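Local coordinates for aminotransferase (Psychrobacter arcticus 273-4, PDB 3IF2), which probably acts as a pyridoxal 5'-phosphate-dependent aminotransferase, perhaps transferring an amino group between valine and pyruvate, at residues 149-154 with 189-194; 250-255 with 275-280; 366-371 with 415-420. All coordinates share one frame; numbering follows the deposited sequence.

Contact 1 of 3, residues 149-154 with 189-194; sequences LPLTPE and YRVDFE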
loop_
_atom_site.group_PDB
_atom_site.type_symbol
_atom_site.label_atom_id
_atom_site.label_comp_id
_atom_site.label_asym_id
_atom_site.label_seq_id
_atom_site.Cartn_x
_atom_site.Cartn_y
_atom_site.Cartn_z
ATOM N N LEU A 149 1.667 20.673 13.564
ATOM C CA LEU A 149 1.227 21.324 12.342
ATOM C C LEU A 149 1.379 22.800 12.691
ATOM O O LEU A 149 0.605 23.314 13.487
ATOM C CB LEU A 149 -0.222 20.955 12.000
ATOM C CG LEU A 149 -0.581 19.469 11.865
ATOM C CD1 LEU A 149 -2.013 19.331 11.377
ATOM C CD2 LEU A 149 0.364 18.736 10.932
ATOM N N PRO A 150 2.391 23.489 12.129
ATOM C CA PRO A 150 2.645 24.881 12.486
ATOM C C PRO A 150 1.594 25.894 12.026
ATOM O O PRO A 150 1.609 27.043 12.485
ATOM C CB PRO A 150 4.001 25.152 11.839
ATOM C CG PRO A 150 3.993 24.353 10.652
ATOM C CD PRO A 150 3.215 23.102 10.970
ATOM N N LEU A 151 0.707 25.484 11.127
ATOM C CA LEU A 151 -0.396 26.318 10.684
ATOM C C LEU A 151 -1.516 25.442 10.116
ATOM O O LEU A 151 -1.252 24.525 9.352
ATOM C CB LEU A 151 0.099 27.348 9.649
ATOM C CG LEU A 151 -0.899 28.283 8.947
ATOM C CD1 LEU A 151 -0.228 29.557 8.492
ATOM C CD2 LEU A 151 -1.555 27.607 7.770
ATOM N N THR A 152 -2.745 25.712 10.545
ATOM C CA THR A 152 -3.951 25.071 10.031
ATOM C C THR A 152 -4.757 26.220 9.385
ATOM O O THR A 152 -4.524 27.381 9.720
ATOM C CB THR A 152 -4.731 24.343 11.137
ATOM O OG1 THR A 152 -4.987 25.247 12.217
ATOM C CG2 THR A 152 -3.928 23.176 11.667
ATOM N N PRO A 153 -5.692 25.927 8.462
ATOM C CA PRO A 153 -6.101 24.630 7.949
ATOM C C PRO A 153 -4.991 23.825 7.258
ATOM O O PRO A 153 -4.028 24.393 6.721
ATOM C CB PRO A 153 -7.218 24.948 6.959
ATOM C CG PRO A 153 -7.492 26.383 7.076
ATOM C CD PRO A 153 -6.512 27.030 7.942
ATOM N N GLU A 154 -5.108 22.510 7.363
ATOM C CA GLU A 154 -4.178 21.570 6.752
ATOM C C GLU A 154 -4.922 20.399 6.154
ATOM O O GLU A 154 -6.130 20.288 6.319
ATOM C CB GLU A 154 -3.105 21.118 7.763
ATOM C CG GLU A 154 -1.768 21.853 7.613
ATOM C CD GLU A 154 -0.982 21.461 6.354
ATOM O OE1 GLU A 154 -1.502 20.665 5.532
ATOM O OE2 GLU A 154 0.155 21.979 6.190
ATOM N N TYR A 189 -3.182 33.165 5.165
ATOM C CA TYR A 189 -2.891 32.627 6.489
ATOM C C TYR A 189 -1.376 32.745 6.698
ATOM O O TYR A 189 -0.613 32.559 5.732
ATOM C CB TYR A 189 -3.296 31.147 6.611
ATOM C CG TYR A 189 -4.782 30.864 6.562
ATOM C CD1 TYR A 189 -5.645 31.407 7.514
ATOM C CD2 TYR A 189 -5.325 29.972 5.622
ATOM C CE1 TYR A 189 -7.022 31.123 7.501
ATOM C CE2 TYR A 189 -6.708 29.687 5.598
ATOM C CZ TYR A 189 -7.535 30.262 6.553
ATOM O OH TYR A 189 -8.872 29.988 6.525
ATOM N N ARG A 190 -0.971 33.066 7.937
ATOM C CA ARG A 190 0.454 33.175 8.307
ATOM C C ARG A 190 0.748 32.516 9.664
ATOM O O ARG A 190 -0.096 32.489 10.555
ATOM C CB ARG A 190 0.973 34.631 8.214
ATOM C CG ARG A 190 1.243 35.064 6.741
ATOM C CD ARG A 190 2.258 36.216 6.576
ATOM N NE ARG A 190 1.714 37.551 6.842
ATOM C CZ ARG A 190 1.247 38.373 5.904
ATOM N NH1 ARG A 190 1.241 38.012 4.624
ATOM N NH2 ARG A 190 0.780 39.560 6.254
ATOM N N VAL A 191 1.960 31.970 9.789
ATOM C CA VAL A 191 2.366 31.233 10.983
ATOM C C VAL A 191 2.486 32.147 12.211
ATOM O O VAL A 191 3.170 33.175 12.167
ATOM C CB VAL A 191 3.695 30.433 10.782
ATOM C CG1 VAL A 191 4.073 29.685 12.059
ATOM C CG2 VAL A 191 3.559 29.444 9.630
ATOM N N ASP A 192 1.800 31.747 13.287
ATOM C CA ASP A 192 1.825 32.439 14.571
ATOM C C ASP A 192 2.985 31.820 15.350
ATOM O O ASP A 192 2.804 30.828 16.064
ATOM C CB ASP A 192 0.472 32.280 15.284
ATOM C CG ASP A 192 0.401 32.994 16.640
ATOM O OD1 ASP A 192 1.336 33.740 17.032
ATOM O OD2 ASP A 192 -0.637 32.805 17.307
ATOM N N PHE A 193 4.175 32.396 15.175
ATOM C CA PHE A 193 5.392 31.925 15.853
ATOM C C PHE A 193 5.387 32.170 17.364
ATOM O O PHE A 193 6.041 31.423 18.080
ATOM C CB PHE A 193 6.680 32.462 15.193
ATOM C CG PHE A 193 6.975 31.840 13.828
ATOM C CD1 PHE A 193 7.467 30.523 13.732
ATOM C CD2 PHE A 193 6.766 32.563 12.640
ATOM C CE1 PHE A 193 7.729 29.944 12.489
ATOM C CE2 PHE A 193 7.034 31.994 11.390
ATOM C CZ PHE A 193 7.507 30.679 11.314
ATOM N N GLU A 194 4.662 33.193 17.842
ATOM C CA GLU A 194 4.510 33.463 19.299
ATOM C C GLU A 194 3.871 32.228 19.958
ATOM O O GLU A 194 4.448 31.648 20.880
ATOM C CB GLU A 194 3.670 34.748 19.558
ATOM C CG GLU A 194 3.514 35.158 21.021
HETATM O O HOH W 1 0.011 29.105 13.051
#
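The hydroxyl of Tyr189, whose ring carries Pro153 on one face, is held by two nitrogens: it hydrogen-bonds His410 NE2 and Trp369 NE1, so a buried polar atom is satisfied and the ring's position is fixed at its far end. The contact belongs to the fold-type I aminotransferase architecture. It joins the loop after strand 142-149, part of the sheet that carries the cofactor pocket, to the end of strand 183-190 in a second, six-stranded sheet. The two chains run roughly antiparallel, 162° apart end to end, yet the direct contact between them is packing.

Two side chains of the loop do most of the work. Pro153, preceded by a cis peptide bond, crosses the tyrosine at about a right angle and sets its CD 3.8 Å from the centroid of the Tyr189 ring, 22° off the ring normal, which defines a CH-pi contact over the face. The touch is shifted toward the hydroxyl half, with CD 3.5 Å from Tyr189 CE2. Leu151 projects its CB at the other segment; CG lies anti to the backbone N (chi1 175°), and this sends CD1 against the backbone at Arg190 and Val191 as well as to Tyr189 CB, 3.9 Å away. Val191 flanks the same leucine, its CG2 4.0 Å from Leu151 CD1, while its CG1 approaches the carbonyl oxygen of Pro150.

Beyond the apolar part, Glu227 OE2 accepts from Val191 N, and Asp192 occupies the N-cap position of helix 193-197. One water spans the segments there: it lies 2.7 Å from Pro150 O and accepts from Asp192 N at 3.2 Å.

Contact 2 of 3, residues 250-255 with 275-280; sequences MPFPNI and SKIGLP. With PLP (pyridoxal-5'-phosphate), chain C.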
loop_
_atom_site.group_PDB
_atom_site.type_symbol
_atom_site.label_atom_id
_atom_site.label_comp_id
_atom_site.label_asym_id
_atom_site.label_seq_id
_atom_site.Cartn_x
_atom_site.Cartn_y
_atom_site.Cartn_z
HETATM N N MSE A 250 7.199 21.998 -5.891
HETATM C CA MSE A 250 8.392 21.858 -6.722
HETATM C C MSE A 250 9.072 20.516 -6.467
HETATM O O MSE A 250 8.900 19.932 -5.370
HETATM C CB MSE A 250 9.414 22.935 -6.382
HETATM C CG MSE A 250 8.945 24.346 -6.587
HETATM SE SE MSE A 250 9.872 25.523 -5.399
HETATM C CE MSE A 250 9.192 24.789 -3.690
ATOM N N PRO A 251 9.794 19.987 -7.481
ATOM C CA PRO A 251 9.959 20.453 -8.877
ATOM C C PRO A 251 8.826 19.974 -9.826
ATOM O O PRO A 251 8.730 20.468 -10.939
ATOM C CB PRO A 251 11.289 19.831 -9.298
ATOM C CG PRO A 251 11.427 18.592 -8.408
ATOM C CD PRO A 251 10.553 18.745 -7.218
ATOM N N PHE A 252 8.049 18.975 -9.410
ATOM C CA PHE A 252 6.881 18.472 -10.143
ATOM C C PHE A 252 5.815 18.146 -9.110
ATOM O O PHE A 252 6.146 17.608 -8.079
ATOM C CB PHE A 252 7.205 17.222 -11.006
ATOM C CG PHE A 252 7.945 16.112 -10.270
ATOM C CD1 PHE A 252 7.260 15.169 -9.507
ATOM C CD2 PHE A 252 9.326 15.998 -10.378
ATOM C CE1 PHE A 252 7.947 14.155 -8.814
ATOM C CE2 PHE A 252 10.020 14.967 -9.695
ATOM C CZ PHE A 252 9.320 14.051 -8.908
ATOM N N PRO A 253 4.540 18.481 -9.366
ATOM C CA PRO A 253 3.955 19.129 -10.539
ATOM C C PRO A 253 4.170 20.639 -10.621
ATOM O O PRO A 253 3.704 21.236 -11.578
ATOM C CB PRO A 253 2.467 18.780 -10.418
ATOM C CG PRO A 253 2.232 18.777 -8.958
ATOM C CD PRO A 253 3.536 18.346 -8.300
ATOM N N ASN A 254 4.848 21.232 -9.633
ATOM C CA ASN A 254 5.227 22.656 -9.608
ATOM C C ASN A 254 4.018 23.558 -9.772
ATOM O O ASN A 254 4.058 24.506 -10.546
ATOM C CB ASN A 254 6.293 22.916 -10.693
ATOM C CG ASN A 254 7.004 24.296 -10.558
ATOM O OD1 ASN A 254 7.366 24.742 -9.460
ATOM N ND2 ASN A 254 7.225 24.947 -11.701
ATOM N N ILE A 255 2.926 23.230 -9.074
ATOM C CA ILE A 255 1.683 24.022 -9.130
ATOM C C ILE A 255 1.806 25.102 -8.028
ATOM O O ILE A 255 1.086 25.067 -7.036
ATOM C CB ILE A 255 0.406 23.139 -8.965
ATOM C CG1 ILE A 255 0.400 21.970 -9.959
ATOM C CG2 ILE A 255 -0.867 23.999 -9.128
ATOM C CD1 ILE A 255 -0.693 20.955 -9.750
ATOM N N SER A 275 0.989 11.597 -8.171
ATOM C CA SER A 275 -0.470 11.750 -8.295
ATOM C C SER A 275 -0.898 13.047 -8.978
ATOM O O SER A 275 -1.704 13.033 -9.918
ATOM C CB SER A 275 -1.134 11.651 -6.920
ATOM O OG SER A 275 -0.862 10.403 -6.342
ATOM N N LYS A 276 -0.288 14.145 -8.569
ATOM C CA LYS A 276 -0.703 15.459 -9.066
ATOM C C LYS A 276 -0.041 15.916 -10.355
ATOM O O LYS A 276 -0.377 16.984 -10.861
ATOM C CB LYS A 276 -0.670 16.470 -7.918
ATOM C CG LYS A 276 -1.387 15.951 -6.609
ATOM C CD LYS A 276 -2.895 15.646 -6.773
ATOM C CE LYS A 276 -3.481 14.891 -5.582
ATOM N NZ LYS A 276 -3.037 15.442 -4.283
ATOM N N ILE A 277 0.879 15.106 -10.899
ATOM C CA ILE A 277 1.378 15.321 -12.253
ATOM C C ILE A 277 0.403 14.646 -13.222
ATOM O O ILE A 277 0.522 14.863 -14.419
ATOM C CB ILE A 277 2.882 14.881 -12.516
ATOM C CG1 ILE A 277 3.105 13.358 -12.533
ATOM C CG2 ILE A 277 3.784 15.497 -11.479
ATOM C CD1 ILE A 277 4.527 12.946 -12.963
ATOM N N GLY A 278 -0.513 13.816 -12.700
ATOM C CA GLY A 278 -1.536 13.106 -13.462
ATOM C C GLY A 278 -1.566 11.582 -13.371
ATOM O O GLY A 278 -2.279 10.977 -14.153
ATOM N N LEU A 279 -0.834 10.954 -12.432
ATOM C CA LEU A 279 -0.791 9.471 -12.285
ATOM C C LEU A 279 -1.263 8.963 -10.905
ATOM O O LEU A 279 -0.630 8.059 -10.324
ATOM C CB LEU A 279 0.626 8.957 -12.572
ATOM C CG LEU A 279 1.263 9.292 -13.924
ATOM C CD1 LEU A 279 2.761 8.948 -13.924
ATOM C CD2 LEU A 279 0.514 8.595 -15.064
ATOM N N PRO A 280 -2.407 9.495 -10.393
ATOM C CA PRO A 280 -2.851 9.089 -9.067
ATOM C C PRO A 280 -3.249 7.627 -8.974
ATOM O O PRO A 280 -3.112 7.040 -7.899
ATOM C CB PRO A 280 -4.056 9.989 -8.820
ATOM C CG PRO A 280 -4.639 10.158 -10.158
ATOM C CD PRO A 280 -3.443 10.327 -11.041
HETATM N N1 PLP C . -0.627 15.753 0.100
HETATM C C2 PLP C . -1.631 16.654 -0.187
HETATM C C2A PLP C . -1.430 18.075 0.235
HETATM C C3 PLP C . -2.788 16.221 -0.872
HETATM O O3 PLP C . -3.808 17.082 -1.181
HETATM C C4 PLP C . -2.924 14.860 -1.236
HETATM C C4A PLP C . -4.296 14.401 -1.717
HETATM O O4A PLP C . -4.428 13.711 -2.736
HETATM C C5 PLP C . -1.865 13.945 -0.919
HETATM C C6 PLP C . -0.728 14.434 -0.249
HETATM C C5A PLP C . -1.925 12.436 -1.230
HETATM O O4P PLP C . -1.461 12.100 -2.520
HETATM P P PLP C . -1.149 10.575 -2.912
HETATM O O1P PLP C . -1.320 9.481 -1.887
HETATM O O2P PLP C . 0.291 10.663 -3.290
HETATM O O3P PLP C . -2.037 10.286 -4.056
#
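Lys276 touches Pro253 with its CB, 3.9 Å from Pro253 CG, and leads its other end away to pyridoxal phosphate. NZ donates to the cofactor's O4A at 2.7 Å, and it has a weak hydrogen bond with Tyr248 OH. Its separation from PLP C4A, 3.0 Å, is too long for an imine, so the model holds the aldehyde next to the lysine expected, as in fold-type I relatives, to form the internal Schiff base. Bends at chi2 and chi4 curve the chain toward the aldehyde. One residue earlier, Ser275 OG donates to PLP O3P at 2.6 Å; Arg283 of the same chain and Tyr79 of the second subunit also hydrogen-bond the cofactor.

The second shell packs against the base of this lysine. A type I turn from Ser275 to Gly278, closed by Gly278 N to Ser275 O at 3.1 Å, carries both cofactor ligands, and the Pro253 ring lies alongside the lysine, with Pro253 CB 3.4 Å from Lys276 O. Ile277 contributes CG2, which meets Pro253 CB at 3.7 Å and also lies near Phe252 CB and, obliquely, its ring. The peptide bond before Pro253 is cis.

Farther out, Phe252 packs on Phe95 of helix 86-100 and Ile255 on Ile333 and Tyr337 of helix 324-351, while the two loops follow strands 242-245 and 268-273, parallel neighbours in the large sheet.

Contact 3 of 3, residues 366-371 with 415-420; sequences IFLWLW and IRMSIA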
loop_
_atom_site.group_PDB
_atom_site.type_symbol
_atom_site.label_atom_id
_atom_site.label_comp_id
_atom_site.label_asym_id
_atom_site.label_seq_id
_atom_site.Cartn_x
_atom_site.Cartn_y
_atom_site.Cartn_z
ATOM N N ILE A 366 -4.716 22.870 -6.285
ATOM C CA ILE A 366 -5.814 22.797 -7.254
ATOM C C ILE A 366 -7.185 23.139 -6.679
ATOM O O ILE A 366 -8.216 22.660 -7.178
ATOM C CB ILE A 366 -5.799 21.358 -7.900
ATOM C CG1 ILE A 366 -6.140 20.241 -6.884
ATOM C CG2 ILE A 366 -4.403 21.075 -8.521
ATOM C CD1 ILE A 366 -6.252 18.824 -7.495
ATOM N N PHE A 367 -7.194 23.987 -5.654
ATOM C CA PHE A 367 -8.411 24.370 -4.931
ATOM C C PHE A 367 -8.493 25.857 -4.679
ATOM O O PHE A 367 -7.460 26.521 -4.599
ATOM C CB PHE A 367 -8.434 23.738 -3.528
ATOM C CG PHE A 367 -8.124 22.279 -3.504
ATOM C CD1 PHE A 367 -9.090 21.337 -3.868
ATOM C CD2 PHE A 367 -6.862 21.831 -3.110
ATOM C CE1 PHE A 367 -8.800 19.961 -3.853
ATOM C CE2 PHE A 367 -6.563 20.450 -3.087
ATOM C CZ PHE A 367 -7.536 19.520 -3.455
ATOM N N LEU A 368 -9.724 26.361 -4.563
ATOM C CA LEU A 368 -9.984 27.713 -4.025
ATOM C C LEU A 368 -10.633 27.514 -2.613
ATOM O O LEU A 368 -11.506 26.638 -2.413
ATOM C CB LEU A 368 -10.841 28.593 -4.956
ATOM C CG LEU A 368 -10.123 29.182 -6.190
ATOM C CD1 LEU A 368 -11.110 29.867 -7.092
ATOM C CD2 LEU A 368 -9.018 30.144 -5.825
ATOM N N TRP A 369 -10.172 28.308 -1.654
ATOM C CA TRP A 369 -10.638 28.274 -0.263
ATOM C C TRP A 369 -11.426 29.560 -0.041
ATOM O O TRP A 369 -10.836 30.641 -0.031
ATOM C CB TRP A 369 -9.424 28.171 0.647
ATOM C CG TRP A 369 -9.658 28.077 2.125
ATOM C CD1 TRP A 369 -9.372 29.029 3.061
ATOM C CD2 TRP A 369 -10.170 26.959 2.842
ATOM N NE1 TRP A 369 -9.682 28.577 4.303
ATOM C CE2 TRP A 369 -10.185 27.312 4.203
ATOM C CE3 TRP A 369 -10.635 25.690 2.465
ATOM C CZ2 TRP A 369 -10.628 26.439 5.198
ATOM C CZ3 TRP A 369 -11.090 24.818 3.462
ATOM C CH2 TRP A 369 -11.079 25.203 4.811
ATOM N N LEU A 370 -12.749 29.411 0.103
ATOM C CA LEU A 370 -13.702 30.517 0.217
ATOM C C LEU A 370 -14.103 30.718 1.669
ATOM O O LEU A 370 -14.450 29.741 2.331
ATOM C CB LEU A 370 -14.966 30.229 -0.619
ATOM C CG LEU A 370 -14.923 30.378 -2.156
ATOM C CD1 LEU A 370 -13.679 29.812 -2.775
ATOM C CD2 LEU A 370 -16.157 29.745 -2.791
ATOM N N TRP A 371 -14.043 31.976 2.141
ATOM C CA TRP A 371 -14.425 32.380 3.516
ATOM C C TRP A 371 -15.626 33.346 3.485
ATOM O O TRP A 371 -15.505 34.475 3.029
ATOM C CB TRP A 371 -13.215 32.999 4.229
ATOM C CG TRP A 371 -13.458 33.593 5.609
ATOM C CD1 TRP A 371 -14.410 33.216 6.529
ATOM C CD2 TRP A 371 -12.656 34.583 6.261
ATOM N NE1 TRP A 371 -14.294 33.963 7.682
ATOM C CE2 TRP A 371 -13.219 34.802 7.553
ATOM C CE3 TRP A 371 -11.524 35.322 5.881
ATOM C CZ2 TRP A 371 -12.686 35.734 8.462
ATOM C CZ3 TRP A 371 -10.991 36.265 6.792
ATOM C CH2 TRP A 371 -11.583 36.460 8.066
ATOM N N ILE A 415 -15.251 26.993 2.860
ATOM C CA ILE A 415 -15.418 25.801 2.017
ATOM C C ILE A 415 -14.208 25.617 1.090
ATOM O O ILE A 415 -13.549 26.598 0.739
ATOM C CB ILE A 415 -16.780 25.763 1.218
ATOM C CG1 ILE A 415 -16.837 26.784 0.065
ATOM C CG2 ILE A 415 -17.998 25.918 2.182
ATOM C CD1 ILE A 415 -18.194 26.787 -0.675
ATOM N N ARG A 416 -13.890 24.360 0.762
ATOM C CA ARG A 416 -12.869 24.035 -0.251
ATOM C C ARG A 416 -13.628 23.692 -1.549
ATOM O O ARG A 416 -14.624 22.937 -1.517
ATOM C CB ARG A 416 -11.984 22.857 0.158
ATOM C CG ARG A 416 -10.754 22.702 -0.706
ATOM C CD ARG A 416 -10.090 21.354 -0.483
ATOM N NE ARG A 416 -10.866 20.243 -1.011
ATOM C CZ ARG A 416 -10.552 18.954 -0.865
ATOM N NH1 ARG A 416 -9.451 18.565 -0.214
ATOM N NH2 ARG A 416 -11.345 18.038 -1.402
HETATM N N MSE A 417 -13.152 24.257 -2.662
HETATM C CA MSE A 417 -13.738 24.075 -4.001
HETATM C C MSE A 417 -12.647 23.642 -4.968
HETATM O O MSE A 417 -11.611 24.287 -5.027
HETATM C CB MSE A 417 -14.309 25.408 -4.473
HETATM C CG MSE A 417 -15.063 25.334 -5.787
HETATM SE SE MSE A 417 -15.726 27.058 -6.328
HETATM C CE MSE A 417 -14.012 27.854 -6.649
ATOM N N SER A 418 -12.873 22.573 -5.723
ATOM C CA SER A 418 -11.869 22.109 -6.686
ATOM C C SER A 418 -11.922 22.915 -7.995
ATOM O O SER A 418 -12.978 23.006 -8.625
ATOM C CB SER A 418 -12.021 20.623 -7.010
ATOM O OG SER A 418 -11.007 20.236 -7.967
ATOM N N ILE A 419 -10.792 23.512 -8.376
ATOM C CA ILE A 419 -10.672 24.187 -9.682
ATOM C C ILE A 419 -10.084 23.250 -10.768
ATOM O O ILE A 419 -9.784 23.722 -11.846
ATOM C CB ILE A 419 -10.026 25.624 -9.607
ATOM C CG1 ILE A 419 -8.608 25.648 -8.996
ATOM C CG2 ILE A 419 -10.990 26.562 -8.845
ATOM C CD1 ILE A 419 -7.551 24.923 -9.805
ATOM N N ALA A 420 -9.917 21.948 -10.470
ATOM C CA ALA A 420 -9.531 20.934 -11.463
ATOM C C ALA A 420 -10.724 20.526 -12.340
ATOM O O ALA A 420 -10.518 19.968 -13.405
ATOM C CB ALA A 420 -8.970 19.693 -10.784
#
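Arg416 spreads its guanidinium flat on the Phe367 ring, with planes 13° apart and centres 4.2 Å apart: a cation-pi stack across two antiparallel strands. Its CD adds a CH-pi contact to the same face, while Ile366 CG1 covers the opposite one. An extended start (chi1 -167°) and a bend at chi3 bring the group over the ring. Arg416 NH1 is then bonded to Asn217 OD1 of the cofactor pocket, an arrangement resembling that of the carboxylate-binding arginine in related aminotransferases. Trp369, on the same sheet face, meets the arginine differently: it presents its ring edge to Arg416 CB, CE3 lying 3.9 Å from that atom, with ring and guanidinium planes 67° apart.

The other face is apolar. Leu368 and selenomethionine Met417 lie side by side, Leu368 CD1 3.6 Å from Met417 CE, and Ile419 crosses the leucine at about a right angle. Reciprocal hydrogen bonds set the register, including Leu368 N to Met417 O at 2.8 Å.

Strand 367-372 is sandwiched in the sheet between 357-360 and 414-418, and helix 324-351 covers the apolar face through Ala344, beside Leu368 and Ile419, and Leu348, beside Leu370.

The three contacts follow one another along the chain, each closing before the next opens. Contacts 1 and 3 reach the same six-stranded sheet, through strand 183-190 and strands 367-372 and 414-418; their centres are about 19 Å apart, and they meet through the tyrosine-indole bond and Pro153 CG packing on Trp369. Contact 2 lies in the cofactor region of the large sheet, about 18 Å from contact 3 and about 24 Å from contact 1 (centres), and touches contact 3 where Ile255 packs on Ile366. Contact 3 thus bridges the other two, linking the smaller sheet to the loops that carry Lys276 and its packing partners; of the three, it comes nearest pocket residue Asn217, through Arg416.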